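Local coordinates for glyoxalase family protein (Bacillus cereus, PDB 1ZSW) that is of unknown function but binds a zinc ion and belongs to the glyoxalase/bleomycin resistance protein/dioxygenase superfamily, at residues N40-N45 and A333-K338; I34-K39 and T82-F87; G74-S79 and E165-S170. One frame throughout, in Å; residues are numbered along the deposited sequence. Where two conformers were deposited one is given.

The three contacts run from the core of the fold to its surface. Contact 2 is buried beside the zinc site and pairs two parallel strands, 31-38 and 83-88. Contact 1 sits at the edge, where the first turn of helix 41-51 meets the C-terminal tail. That helix follows strand 31-38, so contacts 1 and 2 touch, with Asn44 packed on Phe86 and Thr38. Contact 3 joins two loops at the surface, and its loop 74-79 leads toward strand 83-88. Backbone bonds and apolar side chains dominate contact 2. Contact 1 relies on one direct hydrogen bond and two waters, and contact 3 on carboxylates and a salt bridge.

Contact 1: N40-N45 and A333-K338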
loop_
_atom_site.group_PDB
_atom_site.type_symbol
_atom_site.label_atom_id
_atom_site.label_comp_id
_atom_site.label_asym_id
_atom_site.label_seq_id
_atom_site.Cartn_x
_atom_site.Cartn_y
_atom_site.Cartn_z
ATOM N N ASN A 40 -11.484 2.273 14.581
ATOM C CA ASN A 40 -12.944 2.299 14.414
ATOM C C ASN A 40 -13.334 2.052 12.974
ATOM O O ASN A 40 -13.161 2.911 12.148
ATOM C CB ASN A 40 -13.495 3.645 14.881
ATOM C CG ASN A 40 -15.026 3.675 14.932
ATOM O OD1 ASN A 40 -15.702 3.741 13.912
ATOM N ND2 ASN A 40 -15.566 3.609 16.140
ATOM N N ALA A 41 -13.852 0.860 12.683
ATOM C CA ALA A 41 -14.227 0.486 11.323
ATOM C C ALA A 41 -15.331 1.352 10.738
ATOM O O ALA A 41 -15.281 1.654 9.556
ATOM C CB ALA A 41 -14.609 -1.010 11.240
ATOM N N ASN A 42 -16.325 1.736 11.541
ATOM C CA ASN A 42 -17.398 2.609 11.024
ATOM C C ASN A 42 -16.853 3.922 10.461
ATOM O O ASN A 42 -17.210 4.320 9.354
ATOM C CB ASN A 42 -18.465 2.895 12.096
ATOM C CG ASN A 42 -19.239 1.642 12.514
ATOM O OD1 ASN A 42 -19.280 0.659 11.798
ATOM N ND2 ASN A 42 -19.843 1.687 13.695
ATOM N N GLU A 43 -15.953 4.568 11.199
ATOM C CA GLU A 43 -15.382 5.853 10.775
ATOM C C GLU A 43 -14.388 5.648 9.625
ATOM O O GLU A 43 -14.285 6.475 8.718
ATOM C CB GLU A 43 -14.722 6.554 11.966
ATOM C CG GLU A 43 -15.733 6.955 13.047
ATOM C CD GLU A 43 -15.094 7.283 14.383
ATOM O OE1 GLU A 43 -13.891 6.996 14.575
ATOM O OE2 GLU A 43 -15.811 7.818 15.262
ATOM N N ASN A 44 -13.686 4.516 9.666
ATOM C CA ASN A 44 -12.722 4.180 8.624
ATOM C C ASN A 44 -13.425 3.938 7.298
ATOM O O ASN A 44 -13.059 4.500 6.274
ATOM C CB ASN A 44 -11.894 2.957 9.070
ATOM C CG ASN A 44 -10.850 2.571 8.043
ATOM O OD1 ASN A 44 -9.810 3.228 7.911
ATOM N ND2 ASN A 44 -11.118 1.509 7.317
ATOM N N ASN A 45 -14.505 3.152 7.349
ATOM C CA ASN A 45 -15.339 2.908 6.187
ATOM C C ASN A 45 -15.918 4.204 5.616
ATOM O O ASN A 45 -15.878 4.403 4.418
ATOM C CB ASN A 45 -16.453 1.916 6.562
ATOM C CG ASN A 45 -17.411 1.608 5.402
ATOM O OD1 ASN A 45 -18.588 1.998 5.447
ATOM N ND2 ASN A 45 -16.923 0.915 4.378
ATOM N N ALA A 333 -19.278 -6.773 15.432
ATOM C CA ALA A 333 -20.344 -5.785 15.271
ATOM C C ALA A 333 -20.456 -5.425 13.805
ATOM O O ALA A 333 -19.432 -5.277 13.127
ATOM C CB ALA A 333 -20.048 -4.552 16.079
ATOM N N PRO A 334 -21.693 -5.282 13.297
ATOM C CA PRO A 334 -21.846 -4.904 11.891
ATOM C C PRO A 334 -21.239 -3.526 11.612
ATOM O O PRO A 334 -21.199 -2.673 12.500
ATOM C CB PRO A 334 -23.365 -4.871 11.690
ATOM C CG PRO A 334 -23.949 -4.798 13.062
ATOM C CD PRO A 334 -22.993 -5.479 13.972
ATOM N N ILE A 335 -20.748 -3.317 10.397
ATOM C CA ILE A 335 -20.219 -2.004 10.049
ATOM C C ILE A 335 -21.378 -1.117 9.628
ATOM O O ILE A 335 -22.105 -1.432 8.691
ATOM C CB ILE A 335 -19.100 -2.091 9.000
ATOM C CG1 ILE A 335 -17.830 -2.604 9.685
ATOM C CG2 ILE A 335 -18.854 -0.723 8.334
ATOM C CD1 ILE A 335 -16.870 -3.254 8.770
ATOM N N GLU A 336 -21.562 -0.028 10.362
ATOM C CA GLU A 336 -22.699 0.855 10.162
ATOM C C GLU A 336 -22.385 1.933 9.139
ATOM O O GLU A 336 -21.392 2.644 9.279
ATOM C CB GLU A 336 -23.094 1.502 11.491
ATOM C CG GLU A 336 -23.582 0.517 12.548
ATOM C CD GLU A 336 -23.660 1.138 13.933
ATOM O OE1 GLU A 336 -23.092 0.549 14.884
ATOM O OE2 GLU A 336 -24.275 2.223 14.071
ATOM N N GLU A 337 -23.238 2.050 8.122
ATOM C CA GLU A 337 -23.115 3.088 7.104
ATOM C C GLU A 337 -23.672 4.404 7.623
ATOM O O GLU A 337 -24.847 4.485 7.989
ATOM C CB GLU A 337 -23.844 2.685 5.820
ATOM C CG GLU A 337 -23.249 1.464 5.111
ATOM C CD GLU A 337 -21.903 1.744 4.442
ATOM O OE1 GLU A 337 -21.603 2.920 4.151
ATOM O OE2 GLU A 337 -21.152 0.776 4.198
ATOM N N LYS A 338 -22.822 5.429 7.668
ATOM C CA LYS A 338 -23.227 6.745 8.162
ATOM C C LYS A 338 -23.345 7.766 7.026
ATOM O O LYS A 338 -23.102 7.461 5.850
ATOM C CB LYS A 338 -22.285 7.235 9.278
ATOM C CG LYS A 338 -20.924 7.759 8.824
ATOM C CD LYS A 338 -19.927 7.833 9.990
ATOM C CE LYS A 338 -19.054 9.093 9.901
ATOM N NZ LYS A 338 -17.774 9.009 10.680
ATOM O OXT LYS A 338 -23.706 8.922 7.256
HETATM O O HOH W 1 -19.332 3.589 7.763
HETATM O O HOH W 2 -15.110 9.141 9.064
#
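Ala41 places its CB against the CG1 branch of Ile335, with CB and CG1 3.9 Å apart. Just before it, Asn40 is the N-cap of helix 41-51. Its OD1 accepts from Glu43 N at 2.8 Å, in the carbonyl plane. Asn42 makes the direct hydrogen bond of this contact. Its OD1 takes the backbone N-H of Glu336 at 2.8 Å, with 158° at the hydrogen. The donor stands above the amide's carbonyl plane, 55° out of it. The CG of Asn42 lies anti to its carbonyl carbon (chi1 -65°), and this carries OD1 over to the tail. Here the C-terminal tail lies along the first turn of a capped helix that belongs to the first glyoxalase-superfamily region. A water lies within hydrogen-bonding distance of the backbone O of Asn42 and of Glu336 and links the two main chains. Glu43 is reached from the end of the tail, where a second water bridges Glu43 O and Lys338 NZ. The CB of Asn45 packs on Ile335 CG2 at 4.0 Å. The carboxylate of Glu337 lies close to the Asn45 side chain and forms a salt bridge with Lys49 on the same helix. Ile335 also touches Tyr69 and Leu71 of strand 69-74.

Contact 2: I34-K39 and T82-F87; sequences ISMVTK and TELSFF
Ile34 and Glu83 begin a run of five backbone hydrogen bonds between parallel strands. Ile34 N donates to Glu83 O, and Ile34 O accepts from Ser85 N. Met36 N donates to Ser85 O at 2.8 Å, bent to 138°. Phe87 N donates to Met36 O, and the run closes with Thr38 N to Phe87 O, nearly straight at 172°. On the strand's other edge the Ser35 backbone bonds His245 and His246, and that of Val37 bonds Gly242 and Ser243. On the face shared with Val37 and Phe87, Ser35 OG and Ser85 OG are hydrogen-bonded at 2.6 Å. Ser85 OG also bonds His70 NE2, and Ser35 lies beside the zinc ligands His33 and His246. The Thr38 hydroxyl bonds Glu147. On the other face Met36 bends at chi2 (71°) and chi3, which brings CE over the Phe86 ring, 3.9 Å from the centroid, a CH-pi contact. SD stands higher above the same face, 5.1 Å from the centroid, a Met-aromatic contact. Strands 31-38, 55-62, 69-74 and 83-88, with helix 41-51 after the first, follow the beta-alpha-beta-beta-beta order of the glyoxalase (VOC) fold, its end strands paired. Strand 31-38 lies between 83-88 and 244-251, and Tyr48 of helix 41-51 meets Phe86.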
loop_
_atom_site.group_PDB
_atom_site.type_symbol
_atom_site.label_atom_id
_atom_site.label_comp_id
_atom_site.label_asym_id
_atom_site.label_seq_id
_atom_site.Cartn_x
_atom_site.Cartn_y
_atom_site.Cartn_z
ATOM N N ILE A 34 -0.980 -1.620 0.741
ATOM C CA ILE A 34 -0.377 -1.074 1.958
ATOM C C ILE A 34 -1.404 -1.251 3.057
ATOM O O ILE A 34 -2.594 -1.103 2.775
ATOM C CB ILE A 34 0.050 0.422 1.728
ATOM C CG1 ILE A 34 0.886 0.994 2.883
ATOM C CG2 ILE A 34 -1.145 1.308 1.302
ATOM C CD1 ILE A 34 1.764 2.189 2.410
ATOM N N SER A 35 -0.943 -1.642 4.234
ATOM C CA SER A 35 -1.842 -2.033 5.340
ATOM C C SER A 35 -1.589 -1.207 6.583
ATOM O O SER A 35 -0.441 -0.977 6.903
ATOM C CB SER A 35 -1.689 -3.526 5.671
ATOM O OG SER A 35 -2.163 -4.241 4.502
ATOM N N MET A 36 -2.683 -0.856 7.271
ATOM C CA MET A 36 -2.716 0.148 8.360
ATOM C C MET A 36 -3.565 -0.360 9.503
ATOM O O MET A 36 -4.263 -1.375 9.400
ATOM C CB MET A 36 -3.388 1.425 7.816
ATOM C CG MET A 36 -2.514 2.345 6.963
ATOM S SD MET A 36 -2.105 1.707 5.337
ATOM C CE MET A 36 -3.683 1.861 4.508
ATOM N N VAL A 37 -3.485 0.341 10.631
ATOM C CA VAL A 37 -4.306 0.054 11.798
ATOM C C VAL A 37 -5.293 1.193 12.012
ATOM O O VAL A 37 -4.895 2.365 11.986
ATOM C CB VAL A 37 -3.397 -0.079 13.013
ATOM C CG1 VAL A 37 -4.214 -0.206 14.336
ATOM C CG2 VAL A 37 -2.472 -1.304 12.858
ATOM N N THR A 38 -6.569 0.825 12.203
ATOM C CA THR A 38 -7.660 1.763 12.561
ATOM C C THR A 38 -8.256 1.356 13.900
ATOM O O THR A 38 -8.271 0.183 14.255
ATOM C CB THR A 38 -8.774 1.849 11.479
ATOM O OG1 THR A 38 -9.711 2.879 11.826
ATOM C CG2 THR A 38 -9.539 0.550 11.332
ATOM N N LYS A 39 -8.751 2.352 14.646
ATOM C CA LYS A 39 -9.428 2.059 15.904
ATOM C C LYS A 39 -10.922 1.795 15.698
ATOM O O LYS A 39 -11.578 1.171 16.563
ATOM C CB LYS A 39 -9.263 3.275 16.836
ATOM C CG LYS A 39 -9.586 2.954 18.276
ATOM C CD LYS A 39 -9.349 4.172 19.162
ATOM C CE LYS A 39 -9.846 3.910 20.588
ATOM N NZ LYS A 39 -9.041 2.920 21.369
ATOM N N THR A 82 -3.804 -0.747 -5.942
ATOM C CA THR A 82 -4.883 0.148 -5.572
ATOM C C THR A 82 -5.352 -0.068 -4.138
ATOM O O THR A 82 -6.137 0.728 -3.615
ATOM C CB THR A 82 -6.136 0.020 -6.527
ATOM O OG1 THR A 82 -6.842 -1.207 -6.253
ATOM C CG2 THR A 82 -5.731 0.114 -7.976
ATOM N N GLU A 83 -4.833 -1.127 -3.497
ATOM C CA GLU A 83 -5.393 -1.653 -2.277
ATOM C C GLU A 83 -4.818 -0.973 -1.039
ATOM O O GLU A 83 -3.600 -1.071 -0.803
ATOM C CB GLU A 83 -5.020 -3.147 -2.172
ATOM C CG GLU A 83 -5.431 -3.993 -3.387
ATOM C CD GLU A 83 -4.823 -5.393 -3.364
ATOM O OE1 GLU A 83 -4.380 -5.840 -2.278
ATOM O OE2 GLU A 83 -4.766 -6.029 -4.438
ATOM N N LEU A 84 -5.694 -0.329 -0.250
ATOM C CA LEU A 84 -5.371 0.135 1.108
ATOM C C LEU A 84 -6.178 -0.738 2.041
ATOM O O LEU A 84 -7.390 -0.847 1.896
ATOM C CB LEU A 84 -5.763 1.604 1.328
ATOM C CG LEU A 84 -5.361 2.726 0.368
ATOM C CD1 LEU A 84 -5.226 4.074 1.121
ATOM C CD2 LEU A 84 -4.147 2.476 -0.501
ATOM N N SER A 85 -5.504 -1.377 2.979
ATOM C CA SER A 85 -6.260 -2.226 3.908
ATOM C C SER A 85 -6.014 -1.782 5.348
ATOM O O SER A 85 -4.977 -1.155 5.650
ATOM C CB SER A 85 -5.893 -3.679 3.686
ATOM O OG SER A 85 -4.801 -4.047 4.500
ATOM N N PHE A 86 -6.991 -2.059 6.215
ATOM C CA PHE A 86 -6.963 -1.622 7.602
ATOM C C PHE A 86 -7.405 -2.747 8.507
ATOM O O PHE A 86 -8.410 -3.390 8.212
ATOM C CB PHE A 86 -7.954 -0.453 7.775
ATOM C CG PHE A 86 -7.536 0.797 7.069
ATOM C CD1 PHE A 86 -6.843 1.771 7.793
ATOM C CD2 PHE A 86 -7.824 1.010 5.710
ATOM C CE1 PHE A 86 -6.412 2.908 7.172
ATOM C CE2 PHE A 86 -7.393 2.233 5.064
ATOM C CZ PHE A 86 -6.706 3.155 5.830
ATOM N N PHE A 87 -6.657 -2.963 9.586
ATOM C CA PHE A 87 -7.047 -3.894 10.670
ATOM C C PHE A 87 -7.708 -3.019 11.700
ATOM O O PHE A 87 -7.125 -2.016 12.115
ATOM C CB PHE A 87 -5.785 -4.530 11.269
ATOM C CG PHE A 87 -5.059 -5.403 10.292
ATOM C CD1 PHE A 87 -3.921 -4.928 9.620
ATOM C CD2 PHE A 87 -5.532 -6.684 10.017
ATOM C CE1 PHE A 87 -3.253 -5.741 8.698
ATOM C CE2 PHE A 87 -4.869 -7.499 9.091
ATOM C CZ PHE A 87 -3.734 -7.018 8.446
#

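Contact 3: G74-S79 and E165-S170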
loop_
_atom_site.group_PDB
_atom_site.type_symbol
_atom_site.label_atom_id
_atom_site.label_comp_id
_atom_site.label_asym_id
_atom_site.label_seq_id
_atom_site.Cartn_x
_atom_site.Cartn_y
_atom_site.Cartn_z
ATOM N N GLY A 74 -10.126 -0.149 -2.648
ATOM C CA GLY A 74 -9.339 -0.012 -3.857
ATOM C C GLY A 74 -10.209 0.355 -5.021
ATOM O O GLY A 74 -11.211 1.019 -4.858
ATOM N N ASP A 75 -9.792 -0.103 -6.185
ATOM C CA ASP A 75 -10.494 0.195 -7.427
ATOM C C ASP A 75 -11.635 -0.809 -7.616
ATOM O O ASP A 75 -11.990 -1.518 -6.693
ATOM C CB ASP A 75 -9.529 0.251 -8.635
ATOM C CG ASP A 75 -9.031 -1.110 -9.098
ATOM O OD1 ASP A 75 -9.266 -2.091 -8.388
ATOM O OD2 ASP A 75 -8.374 -1.186 -10.175
ATOM N N LYS A 76 -12.177 -0.857 -8.828
ATOM C CA LYS A 76 -13.353 -1.726 -9.097
ATOM C C LYS A 76 -13.169 -3.161 -8.589
ATOM O O LYS A 76 -14.096 -3.739 -8.011
ATOM C CB LYS A 76 -13.658 -1.741 -10.592
ATOM C CG LYS A 76 -14.933 -2.522 -10.972
ATOM C CD LYS A 76 -15.068 -2.518 -12.491
ATOM C CE LYS A 76 -16.252 -3.352 -12.948
ATOM N NZ LYS A 76 -17.509 -2.653 -12.577
ATOM N N THR A 77 -11.981 -3.725 -8.779
ATOM C CA THR A 77 -11.719 -5.118 -8.367
ATOM C C THR A 77 -10.694 -5.249 -7.233
ATOM O O THR A 77 -10.275 -6.351 -6.856
ATOM C CB THR A 77 -11.210 -5.985 -9.542
ATOM O OG1 THR A 77 -9.973 -5.454 -10.030
ATOM C CG2 THR A 77 -12.227 -6.015 -10.676
ATOM N N GLY A 78 -10.243 -4.123 -6.710
ATOM C CA GLY A 78 -9.217 -4.195 -5.686
ATOM C C GLY A 78 -7.917 -4.660 -6.300
ATOM O O GLY A 78 -7.155 -5.406 -5.665
ATOM N N SER A 79 -7.609 -4.193 -7.506
ATOM C CA SER A 79 -6.439 -4.722 -8.224
ATOM C C SER A 79 -5.116 -4.318 -7.541
ATOM O O SER A 79 -5.093 -3.318 -6.809
ATOM C CB SER A 79 -6.470 -4.292 -9.665
ATOM O OG SER A 79 -6.317 -2.915 -9.740
ATOM N N GLU A 165 -9.096 -0.002 -12.715
ATOM C CA GLU A 165 -10.404 0.416 -13.235
ATOM C C GLU A 165 -11.161 1.294 -12.272
ATOM O O GLU A 165 -11.340 0.943 -11.105
ATOM C CB GLU A 165 -11.271 -0.805 -13.518
ATOM C CG GLU A 165 -10.836 -1.589 -14.712
ATOM C CD GLU A 165 -11.601 -2.894 -14.823
ATOM O OE1 GLU A 165 -11.367 -3.811 -13.994
ATOM O OE2 GLU A 165 -12.452 -2.974 -15.732
ATOM N N THR A 166 -11.668 2.417 -12.763
ATOM C CA THR A 166 -12.474 3.279 -11.908
ATOM C C THR A 166 -13.805 2.594 -11.552
ATOM O O THR A 166 -14.292 1.688 -12.240
ATOM C CB THR A 166 -12.725 4.676 -12.553
ATOM O OG1 THR A 166 -13.341 4.501 -13.829
ATOM C CG2 THR A 166 -11.399 5.458 -12.747
ATOM N N TRP A 167 -14.365 3.054 -10.449
ATOM C CA TRP A 167 -15.497 2.438 -9.795
ATOM C C TRP A 167 -16.768 3.206 -10.109
ATOM O O TRP A 167 -16.908 4.360 -9.723
ATOM C CB TRP A 167 -15.181 2.447 -8.298
ATOM C CG TRP A 167 -16.215 1.990 -7.374
ATOM C CD1 TRP A 167 -16.529 2.550 -6.169
ATOM C CD2 TRP A 167 -17.085 0.872 -7.538
ATOM N NE1 TRP A 167 -17.533 1.847 -5.573
ATOM C CE2 TRP A 167 -17.889 0.804 -6.384
ATOM C CE3 TRP A 167 -17.244 -0.096 -8.538
ATOM C CZ2 TRP A 167 -18.853 -0.180 -6.200
ATOM C CZ3 TRP A 167 -18.200 -1.089 -8.350
ATOM C CH2 TRP A 167 -18.989 -1.114 -7.193
ATOM N N GLU A 168 -17.718 2.546 -10.787
ATOM C CA GLU A 168 -18.906 3.236 -11.303
ATOM C C GLU A 168 -19.941 3.629 -10.244
ATOM O O GLU A 168 -20.867 4.397 -10.532
ATOM C CB GLU A 168 -19.595 2.398 -12.396
ATOM C CG GLU A 168 -20.267 1.114 -11.876
ATOM C CD GLU A 168 -19.389 -0.130 -11.989
ATOM O OE1 GLU A 168 -19.969 -1.238 -12.164
ATOM O OE2 GLU A 168 -18.135 -0.016 -11.895
ATOM N N LYS A 169 -19.815 3.093 -9.038
ATOM C CA LYS A 169 -20.739 3.427 -7.948
ATOM C C LYS A 169 -20.113 4.327 -6.891
ATOM O O LYS A 169 -20.665 4.513 -5.811
ATOM C CB LYS A 169 -21.321 2.175 -7.299
ATOM C CG LYS A 169 -22.236 1.410 -8.219
ATOM C CD LYS A 169 -22.618 0.110 -7.585
ATOM C CE LYS A 169 -23.050 -0.889 -8.648
ATOM N NZ LYS A 169 -24.506 -0.819 -8.944
ATOM N N SER A 170 -18.952 4.891 -7.243
ATOM C CA SER A 170 -18.272 5.878 -6.386
ATOM C C SER A 170 -19.062 7.175 -6.247
ATOM O O SER A 170 -19.767 7.563 -7.168
ATOM C CB SER A 170 -16.924 6.206 -6.997
ATOM O OG SER A 170 -16.184 7.064 -6.105
HETATM O O HOH W 3 -10.103 -3.341 -11.282
#
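Lys76 and Glu168 form a salt bridge, with NZ 2.8 Å from OE2 on the syn lone pair of that oxygen. The lysine chain runs extended from the backbone (chi1 -175°) and turns only at its last torsion (71°), which brings NZ to the carboxylate. Glu168 meets it with a chain bent at chi2. Asp75 makes the second polar centre and takes backbone N-H groups and one hydroxyl. Its OD2 accepts from Glu165 N at 2.9 Å and from Ser79 OG at 2.7 Å. These two donors reach OD2 from opposite faces of the carboxylate plane, so the oxygen is gripped from above and below. Asp75 OD1 accepts from Ser79 N at 2.8 Å, with 170° at the hydrogen, and more weakly from Thr77 N and Gly78 N. Asp75 thus holds its own loop in shape while its carboxylate also binds the neighbouring loop. Lys76 N donates to Glu165 O at 3.0 Å, the direct backbone-to-backbone bond between the segments. The joined elements are the connection between strands 69-74 and 83-88, of the eight-stranded mixed sheet, and the long loop between strands 150-155 and 180-188, of the other sheet. In that second loop, Trp167 to Ser170 form a type I beta turn. A water lies between the loops. It donates to Glu165 OE1 at 3.0 Å and weakly to Asp75 OD2, and it also bonds Thr77 OG1. Packing follows the lysine chain. Lys76 CB faces Glu165 CB at 3.9 Å, and Lys76 CG lies near Trp167 CE3, the two side chains crossing at about a right angle. Lys169 N sits over one face of that indole. Thr77 CG2 approaches Glu165 OE1 at 4.1 Å.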